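Long-range contacts in solute-binding protein Csal_2479 (Chromohalobacter salexigens, PDB 4P1L), which binds D-glucuronate and is probably the periplasmic receptor of a tripartite ATP-independent (TRAP) system that carries solutes into the cytoplasm: residues Ser25-Pro33 and Gly80-Asn88; Met92-Leu102 and Phe126-Leu135. One frame throughout, in Å; residues are numbered along the deposited sequence.

Contact 1 of 2, residues Ser25-Pro33 and Gly80-Asn88; sequences SWRGWNIHP and GALDFANFN. With BDP (beta-D-glucopyranuronic acid), chain C.
F84 CG sits between its own backbone N and carbonyl carbon (chi1 70°), and this turns the phenyl ring over G28. G28 CA lies above the ring centre, 3.4 Å from the F84 centroid, in a CH-pi contact. D83 CB lies over one face of the five-membered ring of W26. With D83 CG beside its backbone N (chi1 -59°), the carboxylate is carried to R27 N, where D83 OD2 accepts at 2.8 Å through its anti lone pair. D83 OD1 is held by S242. R27 O in turn accepts from both D83 N and F84 N.

Strands 26-29 and 84-88 run parallel and are neighbours in the five-stranded sheet of one lobe. N86 N donates to W29 O at 3.2 Å; W29 N to F84 O is weak. The W29 ring edge meets N86 O, and W29 CE3 touches F87 CE1 at 3.7 Å.

Beyond the strand, N30 OD1 accepts from H32 N in an Asx turn, and N30 ND2 is hydrogen-bonded to H63. H32 NE2 donates to O2 of the glucuronate at 2.8 Å. Backbone bonds and aromatic packing thus fix a strand pair whose C-terminal ends bring H32 and N88 to the sugar.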
ATOM      1  N   SER A  25      26.319  -8.519   1.211  1.00 39.46           N
ATOM      2  CA  SER A  25      25.335  -8.130   2.219  1.00 42.58           C
ATOM      3  C   SER A  25      24.341  -7.021   1.794  1.00 35.39           C
ATOM      4  O   SER A  25      24.735  -5.899   1.478  1.00 43.95           O
ATOM      5  CB  SER A  25      26.047  -7.675   3.485  1.00 41.70           C
ATOM      6  OG  SER A  25      25.102  -7.475   4.507  1.00 40.38           O
ATOM      7  N   TRP A  26      23.050  -7.341   1.823  1.00 30.09           N
ATOM      8  CA  TRP A  26      21.990  -6.384   1.500  1.00 23.61           C
ATOM      9  C   TRP A  26      21.108  -6.179   2.726  1.00 20.54           C
ATOM     10  O   TRP A  26      20.805  -7.147   3.424  1.00 23.97           O
ATOM     11  CB  TRP A  26      21.096  -6.939   0.388  1.00 20.78           C
ATOM     12  CG  TRP A  26      21.519  -6.587  -0.995  1.00 21.51           C
ATOM     13  CD1 TRP A  26      22.697  -6.035  -1.388  1.00 21.25           C
ATOM     14  CD2 TRP A  26      20.731  -6.758  -2.189  1.00 23.06           C
ATOM     15  NE1 TRP A  26      22.707  -5.862  -2.762  1.00 25.12           N
ATOM     16  CE2 TRP A  26      21.513  -6.296  -3.277  1.00 21.43           C
ATOM     17  CE3 TRP A  26      19.452  -7.271  -2.441  1.00 21.36           C
ATOM     18  CZ2 TRP A  26      21.047  -6.316  -4.602  1.00 21.80           C
ATOM     19  CZ3 TRP A  26      18.990  -7.290  -3.758  1.00 19.07           C
ATOM     20  CH2 TRP A  26      19.784  -6.816  -4.818  1.00 21.65           C
ATOM     21  N   ARG A  27      20.683  -4.945   2.983  1.00 22.09           N
ATOM     22  CA  ARG A  27      19.668  -4.697   4.008  1.00 26.03           C
ATOM     23  C   ARG A  27      18.359  -4.274   3.351  1.00 18.95           C
ATOM     24  O   ARG A  27      18.335  -3.432   2.449  1.00 22.01           O
ATOM     25  CB  ARG A  27      20.069  -3.584   4.973  1.00 25.79           C
ATOM     26  CG  ARG A  27      21.450  -3.699   5.521  1.00 37.77           C
ATOM     27  CD  ARG A  27      21.994  -2.307   5.676  1.00 48.06           C
ATOM     28  NE  ARG A  27      21.756  -1.792   7.009  1.00 44.02           N
ATOM     29  CZ  ARG A  27      21.629  -0.504   7.308  1.00 44.80           C
ATOM     30  NH1 ARG A  27      21.672   0.430   6.361  1.00 43.98           N
ATOM     31  NH2 ARG A  27      21.437  -0.153   8.569  1.00 41.95           N
ATOM     32  N   GLY A  28      17.283  -4.858   3.850  1.00 18.40           N
ATOM     33  CA  GLY A  28      15.966  -4.596   3.313  1.00 17.60           C
ATOM     34  C   GLY A  28      15.002  -4.145   4.386  1.00 20.05           C
ATOM     35  O   GLY A  28      15.192  -4.405   5.587  1.00 19.73           O
ATOM     36  N   TRP A  29      13.937  -3.494   3.927  1.00 17.16           N
ATOM     37  CA  TRP A  29      13.016  -2.793   4.816  1.00 16.41           C
ATOM     38  C   TRP A  29      11.599  -3.317   4.647  1.00 15.73           C
ATOM     39  O   TRP A  29      11.115  -3.513   3.522  1.00 15.56           O
ATOM     40  CB  TRP A  29      13.048  -1.299   4.475  1.00 16.47           C
ATOM     41  CG  TRP A  29      12.203  -0.394   5.345  1.00 16.33           C
ATOM     42  CD1 TRP A  29      12.613   0.279   6.462  1.00 20.35           C
ATOM     43  CD2 TRP A  29      10.832  -0.050   5.156  1.00 15.71           C
ATOM     44  NE1 TRP A  29      11.583   1.009   6.988  1.00 21.18           N
ATOM     45  CE2 TRP A  29      10.472   0.821   6.211  1.00 18.95           C
ATOM     46  CE3 TRP A  29       9.857  -0.403   4.213  1.00 15.08           C
ATOM     47  CZ2 TRP A  29       9.193   1.347   6.342  1.00 16.47           C
ATOM     48  CZ3 TRP A  29       8.575   0.131   4.352  1.00 15.72           C
ATOM     49  CH2 TRP A  29       8.267   1.002   5.398  1.00 14.83           C
ATOM     50  N   ASN A  30      10.936  -3.546   5.772  1.00 15.67           N
ATOM     51  CA  ASN A  30       9.508  -3.858   5.812  1.00 15.11           C
ATOM     52  C   ASN A  30       8.919  -3.147   7.020  1.00 18.44           C
ATOM     53  O   ASN A  30       9.524  -3.165   8.087  1.00 17.28           O
ATOM     54  CB  ASN A  30       9.349  -5.375   5.932  1.00 15.15           C
ATOM     55  CG  ASN A  30       7.937  -5.814   6.074  1.00 15.68           C
ATOM     56  OD1 ASN A  30       6.995  -5.162   5.579  1.00 14.28           O
ATOM     57  ND2 ASN A  30       7.764  -6.991   6.670  1.00 15.92           N
ATOM     58  N   ILE A  31       7.767  -2.496   6.850  1.00 17.29           N
ATOM     59  CA  ILE A  31       7.123  -1.813   7.960  1.00 17.04           C
ATOM     60  C   ILE A  31       6.383  -2.798   8.897  1.00 17.11           C
ATOM     61  O   ILE A  31       6.167  -2.497  10.089  1.00 16.79           O
ATOM     62  CB  ILE A  31       6.137  -0.706   7.447  1.00 15.80           C
ATOM     63  CG1 ILE A  31       5.654   0.188   8.590  1.00 16.21           C
ATOM     64  CG2 ILE A  31       4.905  -1.300   6.726  1.00 16.43           C
ATOM     65  CD1 ILE A  31       5.092   1.545   8.126  1.00 18.73           C
ATOM     66  N   HIS A  32       5.981  -3.953   8.351  1.00 16.62           N
ATOM     67  CA  HIS A  32       5.095  -4.895   9.064  1.00 16.50           C
ATOM     68  C   HIS A  32       5.908  -5.885   9.913  1.00 16.37           C
ATOM     69  O   HIS A  32       7.131  -5.980   9.778  1.00 16.47           O
ATOM     70  CB  HIS A  32       4.234  -5.684   8.071  1.00 14.16           C
ATOM     71  CG  HIS A  32       3.318  -4.822   7.244  1.00 14.63           C
ATOM     72  ND1 HIS A  32       2.153  -4.289   7.747  1.00 15.78           N
ATOM     73  CD2 HIS A  32       3.402  -4.400   5.955  1.00 17.06           C
ATOM     74  CE1 HIS A  32       1.558  -3.563   6.809  1.00 16.11           C
ATOM     75  NE2 HIS A  32       2.296  -3.618   5.714  1.00 16.96           N
ATOM     76  N   PRO A  33       5.221  -6.617  10.801  1.00 18.60           N
ATOM     77  CA  PRO A  33       5.921  -7.688  11.535  1.00 19.85           C
ATOM     78  C   PRO A  33       6.399  -8.799  10.591  1.00 16.13           C
ATOM     79  O   PRO A  33       5.844  -8.946   9.490  1.00 15.68           O
ATOM     80  CB  PRO A  33       4.849  -8.221  12.484  1.00 19.85           C
ATOM     81  CG  PRO A  33       3.813  -7.126  12.578  1.00 20.25           C
ATOM     82  CD  PRO A  33       3.824  -6.441  11.250  1.00 20.30           C
ATOM     83  N   GLY A  80      20.707   4.499  -1.885  1.00 25.54           N
ATOM     84  CA  GLY A  80      21.496   3.285  -1.824  1.00 28.26           C
ATOM     85  C   GLY A  80      21.989   2.951  -0.430  1.00 31.91           C
ATOM     86  O   GLY A  80      22.765   2.016  -0.272  1.00 32.18           O
ATOM     87  N   ALA A  81      21.556   3.712   0.572  1.00 27.01           N
ATOM     88  CA  ALA A  81      21.889   3.407   1.965  1.00 29.34           C
ATOM     89  C   ALA A  81      21.175   2.129   2.419  1.00 30.58           C
ATOM     90  O   ALA A  81      21.726   1.347   3.203  1.00 33.00           O
ATOM     91  CB  ALA A  81      21.529   4.569   2.869  1.00 34.29           C
ATOM     92  N   LEU A  82      19.943   1.939   1.945  1.00 27.32           N
ATOM     93  CA  LEU A  82      19.251   0.649   2.033  1.00 27.52           C
ATOM     94  C   LEU A  82      19.236   0.008   0.659  1.00 23.38           C
ATOM     95  O   LEU A  82      19.196   0.705  -0.360  1.00 23.45           O
ATOM     96  CB  LEU A  82      17.814   0.810   2.522  1.00 25.53           C
ATOM     97  CG  LEU A  82      17.631   1.338   3.947  1.00 30.28           C
ATOM     98  CD1 LEU A  82      16.144   1.608   4.188  1.00 30.47           C
ATOM     99  CD2 LEU A  82      18.150   0.344   4.955  1.00 34.90           C
ATOM    100  N   ASP A  83      19.266  -1.319   0.623  1.00 19.45           N
ATOM    101  CA  ASP A  83      19.405  -2.033  -0.644  1.00 19.37           C
ATOM    102  C   ASP A  83      18.098  -2.480  -1.287  1.00 18.52           C
ATOM    103  O   ASP A  83      17.956  -2.445  -2.515  1.00 19.73           O
ATOM    104  CB  ASP A  83      20.309  -3.250  -0.451  1.00 22.67           C
ATOM    105  CG  ASP A  83      21.687  -2.870   0.034  1.00 23.81           C
ATOM    106  OD1 ASP A  83      22.464  -2.306  -0.776  1.00 23.37           O
ATOM    107  OD2 ASP A  83      21.993  -3.177   1.208  1.00 23.97           O
ATOM    108  N   PHE A  84      17.143  -2.918  -0.477  1.00 17.96           N
ATOM    109  CA  PHE A  84      15.852  -3.311  -1.022  1.00 17.22           C
ATOM    110  C   PHE A  84      14.718  -3.030  -0.030  1.00 16.91           C
ATOM    111  O   PHE A  84      14.962  -2.739   1.134  1.00 18.15           O
ATOM    112  CB  PHE A  84      15.881  -4.782  -1.475  1.00 19.23           C
ATOM    113  CG  PHE A  84      15.946  -5.802  -0.343  1.00 17.28           C
ATOM    114  CD1 PHE A  84      17.134  -6.060   0.321  1.00 20.17           C
ATOM    115  CD2 PHE A  84      14.818  -6.537   0.018  1.00 18.21           C
ATOM    116  CE1 PHE A  84      17.205  -7.004   1.335  1.00 23.52           C
ATOM    117  CE2 PHE A  84      14.885  -7.482   1.017  1.00 17.90           C
ATOM    118  CZ  PHE A  84      16.082  -7.718   1.687  1.00 17.74           C
ATOM    119  N   ALA A  85      13.475  -3.104  -0.496  1.00 17.42           N
ATOM    120  CA  ALA A  85      12.363  -2.783   0.355  1.00 16.56           C
ATOM    121  C   ALA A  85      11.033  -3.155  -0.301  1.00 15.00           C
ATOM    122  O   ALA A  85      10.928  -3.282  -1.530  1.00 16.77           O
ATOM    123  CB  ALA A  85      12.387  -1.321   0.691  1.00 16.73           C
ATOM    124  N   ASN A  86      10.042  -3.319   0.561  1.00 15.14           N
ATOM    125  CA  ASN A  86       8.630  -3.419   0.208  1.00 14.12           C
ATOM    126  C   ASN A  86       8.008  -2.081   0.585  1.00 14.27           C
ATOM    127  O   ASN A  86       7.897  -1.742   1.759  1.00 14.22           O
ATOM    128  CB  ASN A  86       8.035  -4.617   0.967  1.00 14.00           C
ATOM    129  CG  ASN A  86       6.517  -4.631   1.040  1.00 13.55           C
ATOM    130  OD1 ASN A  86       5.969  -5.106   2.022  1.00 15.83           O
ATOM    131  ND2 ASN A  86       5.832  -4.120   0.013  1.00 16.73           N
ATOM    132  N   PHE A  87       7.666  -1.284  -0.429  1.00 14.25           N
ATOM    133  CA  PHE A  87       6.996  -0.026  -0.191  1.00 13.95           C
ATOM    134  C   PHE A  87       5.559  -0.063  -0.698  1.00 13.24           C
ATOM    135  O   PHE A  87       5.305  -0.547  -1.803  1.00 15.31           O
ATOM    136  CB  PHE A  87       7.700   1.122  -0.914  1.00 14.05           C
ATOM    137  CG  PHE A  87       9.079   1.413  -0.417  1.00 15.17           C
ATOM    138  CD1 PHE A  87       9.329   1.557   0.937  1.00 15.98           C
ATOM    139  CD2 PHE A  87      10.131   1.539  -1.304  1.00 15.88           C
ATOM    140  CE1 PHE A  87      10.589   1.824   1.400  1.00 15.82           C
ATOM    141  CE2 PHE A  87      11.415   1.828  -0.840  1.00 15.66           C
ATOM    142  CZ  PHE A  87      11.630   1.966   0.527  1.00 18.32           C
ATOM    143  N   ASN A  88       4.653   0.494   0.091  1.00 13.03           N
ATOM    144  CA  ASN A  88       3.328   0.859  -0.398  1.00 12.72           C
ATOM    145  C   ASN A  88       3.442   2.054  -1.370  1.00 12.91           C
ATOM    146  O   ASN A  88       4.224   3.004  -1.146  1.00 13.25           O
ATOM    147  CB  ASN A  88       2.418   1.187   0.778  1.00 12.73           C
ATOM    148  CG  ASN A  88       0.965   1.371   0.368  1.00 13.80           C
ATOM    149  OD1 ASN A  88       0.565   2.464  -0.041  1.00 12.55           O
ATOM    150  ND2 ASN A  88       0.174   0.320   0.487  1.00 14.23           N
TER
HETATM  151  C1  BDP C 401      -0.612  -0.739   5.022  1.00 11.57           C
HETATM  152  C2  BDP C 401       0.609  -0.756   4.113  1.00 10.53           C
HETATM  153  C3  BDP C 401       1.770  -0.204   4.847  1.00 16.70           C
HETATM  154  C4  BDP C 401       1.422   1.192   5.258  1.00 12.52           C
HETATM  155  C5  BDP C 401       0.145   1.206   6.139  1.00 10.25           C
HETATM  156  C6  BDP C 401      -0.279   2.615   6.549  1.00 12.94           C
HETATM  157  O2  BDP C 401       0.842  -2.116   3.784  1.00 13.24           O
HETATM  158  O3  BDP C 401       2.908  -0.108   3.840  1.00 13.74           O
HETATM  159  O4  BDP C 401       2.513   1.787   5.982  1.00 12.28           O
HETATM  160  O5  BDP C 401      -0.899   0.607   5.437  1.00 11.81           O
HETATM  161  O6A BDP C 401      -1.531   2.823   6.659  1.00 13.40           O
HETATM  162  O1  BDP C 401      -1.715  -1.209   4.328  1.00 14.07           O
HETATM  163  O6B BDP C 401       0.589   3.465   6.834  1.00 15.87           O
HETATM  164  O   HOH W   1      24.608  -2.855   2.234  1.00 50.33           O
HETATM  165  O   HOH W   2       6.680  -2.765   4.072  1.00 12.11           O

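Contact 2 of 2, residues Met92-Leu102 and Phe126-Leu135; sequences MGPIVPAANVL and FADALAEKNL
V96 and A98 face A129 across the packing of a loop on a helix. The loop, 92-102, follows strand 84-88 of the periplasmic-binding-protein fold. The helix is 121-132, which leads into strand 135-141 of the same sheet. No hydrogen bond joins the two segments.

Aliphatic contacts make up the middle. V96 CG1 stands anti to the backbone N (chi1 -178°) and meets A129 CB at 3.7 Å. The same methyl also reaches L130 CD1, whose side chain lies roughly perpendicular to V96. V96 CG2 meets K133 CG at 3.8 Å, the two side chains running alongside in opposing senses. Farther out, K133 CE lies 3.7 Å from I95 O. A98 CB meets A129 CB at 3.8 Å, so the small alanines let the backbones come near. Selenomethionine M92 bends at chi2 and chi3. Its SE meets L135 CD1 tip to tip, 3.7 Å away. I74 of helix 70-78 also packs on M92.

Aromatic contacts lie at the other end. L102 comes toward F126 from the opposite direction. L102 CD1 sits over one face of the ring, toward its rim, and L102 CD2 approaches F126 CZ at 3.5 Å. V101 CB is near the ring edge. L317 and I321 of helix 315-323 also touch F126.

Backbone bonds shape each segment. M92 O accepts from both I95 N and V96 N, which fixes the turn before V96. The helix ends in a Schellman motif with N134 at positive phi. L130 O accepts from both K133 N and L135 N.

At the ring edge, A98 O lies in the plane of F126, 3.2 Å from F126 CE1.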
HETATM    1  N   MSE A  92       4.646   6.650  -2.017  1.00 15.42           N
HETATM    2  CA  MSE A  92       5.518   6.867  -3.178  1.00 14.72           C
HETATM    3  C   MSE A  92       5.007   8.057  -4.016  1.00 15.07           C
HETATM    4  O   MSE A  92       5.763   8.663  -4.783  1.00 16.69           O
HETATM    5  CB  MSE A  92       5.592   5.599  -4.026  1.00 14.45           C
HETATM    6  CG  MSE A  92       6.648   5.545  -5.124  1.00 20.09           C
HETATM    7 SE   MSE A  92       8.455   5.618  -4.381  1.00 21.53          SE
HETATM    8  CE  MSE A  92       8.411   3.951  -3.367  1.00 21.25           C
ATOM      9  N   GLY A  93       3.731   8.394  -3.866  1.00 18.20           N
ATOM     10  CA  GLY A  93       3.117   9.460  -4.659  1.00 20.35           C
ATOM     11  C   GLY A  93       3.819  10.799  -4.562  1.00 23.87           C
ATOM     12  O   GLY A  93       4.092  11.450  -5.580  1.00 31.12           O
ATOM     13  N   PRO A  94       4.130  11.238  -3.344  1.00 26.31           N
ATOM     14  CA  PRO A  94       4.851  12.515  -3.235  1.00 30.75           C
ATOM     15  C   PRO A  94       6.268  12.511  -3.824  1.00 27.36           C
ATOM     16  O   PRO A  94       6.853  13.579  -3.984  1.00 28.42           O
ATOM     17  CB  PRO A  94       4.906  12.753  -1.725  1.00 30.42           C
ATOM     18  CG  PRO A  94       3.643  12.072  -1.199  1.00 33.18           C
ATOM     19  CD  PRO A  94       3.417  10.878  -2.100  1.00 27.73           C
ATOM     20  N   ILE A  95       6.806  11.337  -4.143  1.00 23.72           N
ATOM     21  CA  ILE A  95       8.173  11.220  -4.614  1.00 20.23           C
ATOM     22  C   ILE A  95       8.216  11.001  -6.125  1.00 22.33           C
ATOM     23  O   ILE A  95       9.096  11.531  -6.807  1.00 23.63           O
ATOM     24  CB  ILE A  95       8.869  10.082  -3.856  1.00 26.80           C
ATOM     25  CG1 ILE A  95       8.896  10.453  -2.365  1.00 31.82           C
ATOM     26  CG2 ILE A  95      10.280   9.870  -4.374  1.00 29.74           C
ATOM     27  CD1 ILE A  95       8.898   9.316  -1.451  1.00 35.51           C
ATOM     28  N   VAL A  96       7.249  10.234  -6.635  1.00 19.19           N
ATOM     29  CA  VAL A  96       7.179   9.863  -8.050  1.00 22.49           C
ATOM     30  C   VAL A  96       5.819  10.264  -8.602  1.00 19.21           C
ATOM     31  O   VAL A  96       4.817   9.642  -8.290  1.00 18.47           O
ATOM     32  CB  VAL A  96       7.305   8.348  -8.250  1.00 21.65           C
ATOM     33  CG1 VAL A  96       7.277   7.999  -9.733  1.00 23.18           C
ATOM     34  CG2 VAL A  96       8.543   7.811  -7.598  1.00 19.63           C
ATOM     35  N   PRO A  97       5.775  11.309  -9.440  1.00 21.35           N
ATOM     36  CA  PRO A  97       4.465  11.837  -9.846  1.00 18.96           C
ATOM     37  C   PRO A  97       3.482  10.797 -10.395  1.00 18.77           C
ATOM     38  O   PRO A  97       2.321  10.805  -9.977  1.00 19.82           O
ATOM     39  CB  PRO A  97       4.835  12.893 -10.889  1.00 29.59           C
ATOM     40  CG  PRO A  97       6.153  13.407 -10.401  1.00 29.56           C
ATOM     41  CD  PRO A  97       6.880  12.206  -9.821  1.00 22.82           C
ATOM     42  N   ALA A  98       3.933   9.916 -11.279  1.00 17.14           N
ATOM     43  CA  ALA A  98       3.065   8.897 -11.873  1.00 17.52           C
ATOM     44  C   ALA A  98       2.441   7.986 -10.843  1.00 19.51           C
ATOM     45  O   ALA A  98       1.311   7.509 -11.028  1.00 17.21           O
ATOM     46  CB  ALA A  98       3.843   8.052 -12.914  1.00 17.66           C
ATOM     47  N   ALA A  99       3.164   7.736  -9.750  1.00 20.34           N
ATOM     48  CA  ALA A  99       2.650   6.874  -8.698  1.00 15.91           C
ATOM     49  C   ALA A  99       1.397   7.435  -8.060  1.00 14.68           C
ATOM     50  O   ALA A  99       0.585   6.660  -7.536  1.00 17.35           O
ATOM     51  CB  ALA A  99       3.740   6.605  -7.617  1.00 16.31           C
ATOM     52  N   ASN A 100       1.202   8.757  -8.098  1.00 16.19           N
ATOM     53  CA  ASN A 100      -0.016   9.331  -7.512  1.00 14.96           C
ATOM     54  C   ASN A 100      -1.293   8.826  -8.168  1.00 14.73           C
ATOM     55  O   ASN A 100      -2.359   8.852  -7.556  1.00 15.34           O
ATOM     56  CB  ASN A 100      -0.027  10.859  -7.578  1.00 18.87           C
ATOM     57  CG  ASN A 100       0.712  11.485  -6.438  1.00 29.13           C
ATOM     58  OD1 ASN A 100       0.445  11.180  -5.283  1.00 25.68           O
ATOM     59  ND2 ASN A 100       1.694  12.329  -6.759  1.00 35.96           N
ATOM     60  N   VAL A 101      -1.190   8.358  -9.408  1.00 16.14           N
ATOM     61  CA  VAL A 101      -2.377   7.844 -10.089  1.00 14.71           C
ATOM     62  C   VAL A 101      -2.996   6.705  -9.286  1.00 14.08           C
ATOM     63  O   VAL A 101      -4.215   6.573  -9.232  1.00 14.83           O
ATOM     64  CB  VAL A 101      -2.027   7.367 -11.516  1.00 18.61           C
ATOM     65  CG1 VAL A 101      -3.192   6.611 -12.148  1.00 16.62           C
ATOM     66  CG2 VAL A 101      -1.642   8.566 -12.388  1.00 20.28           C
ATOM     67  N   LEU A 102      -2.149   5.905  -8.637  1.00 13.78           N
ATOM     68  CA  LEU A 102      -2.590   4.745  -7.885  1.00 14.22           C
ATOM     69  C   LEU A 102      -3.325   5.123  -6.611  1.00 15.73           C
ATOM     70  O   LEU A 102      -4.003   4.293  -6.017  1.00 14.22           O
ATOM     71  CB  LEU A 102      -1.387   3.857  -7.534  1.00 13.82           C
ATOM     72  CG  LEU A 102      -0.634   3.341  -8.738  1.00 15.78           C
ATOM     73  CD1 LEU A 102       0.659   2.615  -8.268  1.00 14.57           C
ATOM     74  CD2 LEU A 102      -1.501   2.454  -9.621  1.00 15.30           C
ATOM     75  N   PHE A 126       4.769   2.192 -14.564  1.00 18.11           N
ATOM     76  CA  PHE A 126       5.053   2.565 -13.166  1.00 16.84           C
ATOM     77  C   PHE A 126       6.488   2.214 -12.771  1.00 18.11           C
ATOM     78  O   PHE A 126       7.173   2.993 -12.085  1.00 19.45           O
ATOM     79  CB  PHE A 126       4.064   1.935 -12.189  1.00 16.50           C
ATOM     80  CG  PHE A 126       2.698   2.546 -12.258  1.00 19.31           C
ATOM     81  CD1 PHE A 126       2.464   3.812 -11.726  1.00 17.61           C
ATOM     82  CD2 PHE A 126       1.654   1.877 -12.866  1.00 19.09           C
ATOM     83  CE1 PHE A 126       1.234   4.386 -11.804  1.00 17.13           C
ATOM     84  CE2 PHE A 126       0.402   2.461 -12.953  1.00 15.09           C
ATOM     85  CZ  PHE A 126       0.184   3.710 -12.414  1.00 16.13           C
ATOM     86  N   ALA A 127       6.944   1.046 -13.209  1.00 20.95           N
ATOM     87  CA  ALA A 127       8.320   0.654 -12.970  1.00 20.10           C
ATOM     88  C   ALA A 127       9.270   1.669 -13.610  1.00 20.84           C
ATOM     89  O   ALA A 127      10.253   2.071 -13.000  1.00 18.74           O
ATOM     90  CB  ALA A 127       8.594  -0.745 -13.528  1.00 18.93           C
ATOM     91  N   ASP A 128       8.969   2.080 -14.840  1.00 21.38           N
ATOM     92  CA  ASP A 128       9.790   3.068 -15.521  1.00 24.57           C
ATOM     93  C   ASP A 128       9.872   4.354 -14.698  1.00 22.53           C
ATOM     94  O   ASP A 128      10.934   4.960 -14.572  1.00 20.25           O
ATOM     95  CB  ASP A 128       9.217   3.377 -16.910  1.00 20.53           C
ATOM     96  CG  ASP A 128       9.479   2.272 -17.918  1.00 29.20           C
ATOM     97  OD1 ASP A 128      10.269   1.348 -17.640  1.00 29.33           O
ATOM     98  OD2 ASP A 128       8.894   2.344 -19.014  1.00 34.88           O
ATOM     99  N   ALA A 129       8.741   4.783 -14.151  1.00 19.09           N
ATOM    100  CA  ALA A 129       8.719   6.031 -13.394  1.00 24.31           C
ATOM    101  C   ALA A 129       9.552   5.931 -12.107  1.00 20.74           C
ATOM    102  O   ALA A 129      10.264   6.878 -11.748  1.00 21.82           O
ATOM    103  CB  ALA A 129       7.306   6.435 -13.084  1.00 20.76           C
ATOM    104  N   LEU A 130       9.456   4.795 -11.410  1.00 20.12           N
ATOM    105  CA  LEU A 130      10.263   4.586 -10.220  1.00 21.97           C
ATOM    106  C   LEU A 130      11.751   4.519 -10.536  1.00 19.36           C
ATOM    107  O   LEU A 130      12.562   5.004  -9.743  1.00 18.23           O
ATOM    108  CB  LEU A 130       9.821   3.331  -9.452  1.00 16.50           C
ATOM    109  CG  LEU A 130       8.827   3.649  -8.344  1.00 19.91           C
ATOM    110  CD1 LEU A 130       7.446   4.072  -8.903  1.00 21.73           C
ATOM    111  CD2 LEU A 130       8.725   2.446  -7.441  1.00 18.41           C
ATOM    112  N   ALA A 131      12.111   3.952 -11.692  1.00 20.13           N
ATOM    113  CA  ALA A 131      13.511   3.789 -12.076  1.00 19.08           C
ATOM    114  C   ALA A 131      14.156   5.156 -12.236  1.00 24.74           C
ATOM    115  O   ALA A 131      15.310   5.351 -11.891  1.00 25.30           O
ATOM    116  CB  ALA A 131      13.645   2.985 -13.381  1.00 19.99           C
ATOM    117  N   GLU A 132      13.384   6.104 -12.750  1.00 23.53           N
ATOM    118  CA  GLU A 132      13.860   7.456 -12.910  1.00 28.96           C
ATOM    119  C   GLU A 132      14.185   8.093 -11.558  1.00 24.89           C
ATOM    120  O   GLU A 132      14.994   9.009 -11.493  1.00 28.92           O
ATOM    121  CB  GLU A 132      12.830   8.246 -13.726  1.00 36.70           C
ATOM    122  CG  GLU A 132      12.641   9.681 -13.352  1.00 48.12           C
ATOM    123  CD  GLU A 132      11.775  10.383 -14.388  1.00 54.51           C
ATOM    124  OE1 GLU A 132      12.267  10.583 -15.523  1.00 47.76           O
ATOM    125  OE2 GLU A 132      10.598  10.694 -14.082  1.00 54.44           O
ATOM    126  N   LYS A 133      13.589   7.592 -10.478  1.00 22.34           N
ATOM    127  CA  LYS A 133      13.899   8.082  -9.133  1.00 21.90           C
ATOM    128  C   LYS A 133      14.751   7.092  -8.332  1.00 21.57           C
ATOM    129  O   LYS A 133      14.707   7.098  -7.096  1.00 22.82           O
ATOM    130  CB  LYS A 133      12.611   8.361  -8.364  1.00 26.36           C
ATOM    131  CG  LYS A 133      11.682   9.361  -9.065  1.00 27.99           C
ATOM    132  CD  LYS A 133      12.222  10.771  -9.042  1.00 31.12           C
ATOM    133  CE  LYS A 133      11.276  11.720  -9.746  1.00 39.40           C
ATOM    134  NZ  LYS A 133      11.769  13.111  -9.604  1.00 41.85           N
ATOM    135  N   ASN A 134      15.482   6.231  -9.046  1.00 22.71           N
ATOM    136  CA  ASN A 134      16.504   5.350  -8.460  1.00 24.69           C
ATOM    137  C   ASN A 134      15.974   4.133  -7.731  1.00 21.50           C
ATOM    138  O   ASN A 134      16.690   3.545  -6.925  1.00 19.69           O
ATOM    139  CB  ASN A 134      17.419   6.103  -7.483  1.00 25.77           C
ATOM    140  CG  ASN A 134      18.504   6.885  -8.168  1.00 38.45           C
ATOM    141  OD1 ASN A 134      18.702   6.797  -9.378  1.00 35.44           O
ATOM    142  ND2 ASN A 134      19.246   7.647  -7.371  1.00 45.00           N
ATOM    143  N   LEU A 135      14.744   3.738  -8.017  1.00 18.52           N
ATOM    144  CA  LEU A 135      14.184   2.511  -7.452  1.00 18.07           C
ATOM    145  C   LEU A 135      13.835   1.525  -8.563  1.00 17.68           C
ATOM    146  O   LEU A 135      13.087   1.857  -9.495  1.00 19.85           O
ATOM    147  CB  LEU A 135      12.942   2.836  -6.617  1.00 17.10           C
ATOM    148  CG  LEU A 135      13.177   3.722  -5.382  1.00 21.74           C
ATOM    149  CD1 LEU A 135      11.847   4.179  -4.768  1.00 25.57           C
ATOM    150  CD2 LEU A 135      14.032   3.015  -4.329  1.00 23.74           C
TER

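How the contacts relate
Both contacts are largely buried, and their centres are about 17 Å apart. Contact 1 joins two neighbouring strands within a sheet. Contact 2 lays a loop on a helix beside it. The same sheet ties them together: strand 84-88 leads on to loop 92-102, and L135 begins strand 135-141 at its edge. They touch where F87 CD2 packs on M92 CE at 3.6 Å. The chemistry differs accordingly. Contact 1 combines strand backbone bonds and the D83 carboxylate with aromatic packing, and supplies pocket residues I31, H32 and N88. Contact 2 is mostly apolar and lies farther from the sugar: the nearest atoms of the M92 side chain and the bound glucuronate (BDP) are about 10 Å apart.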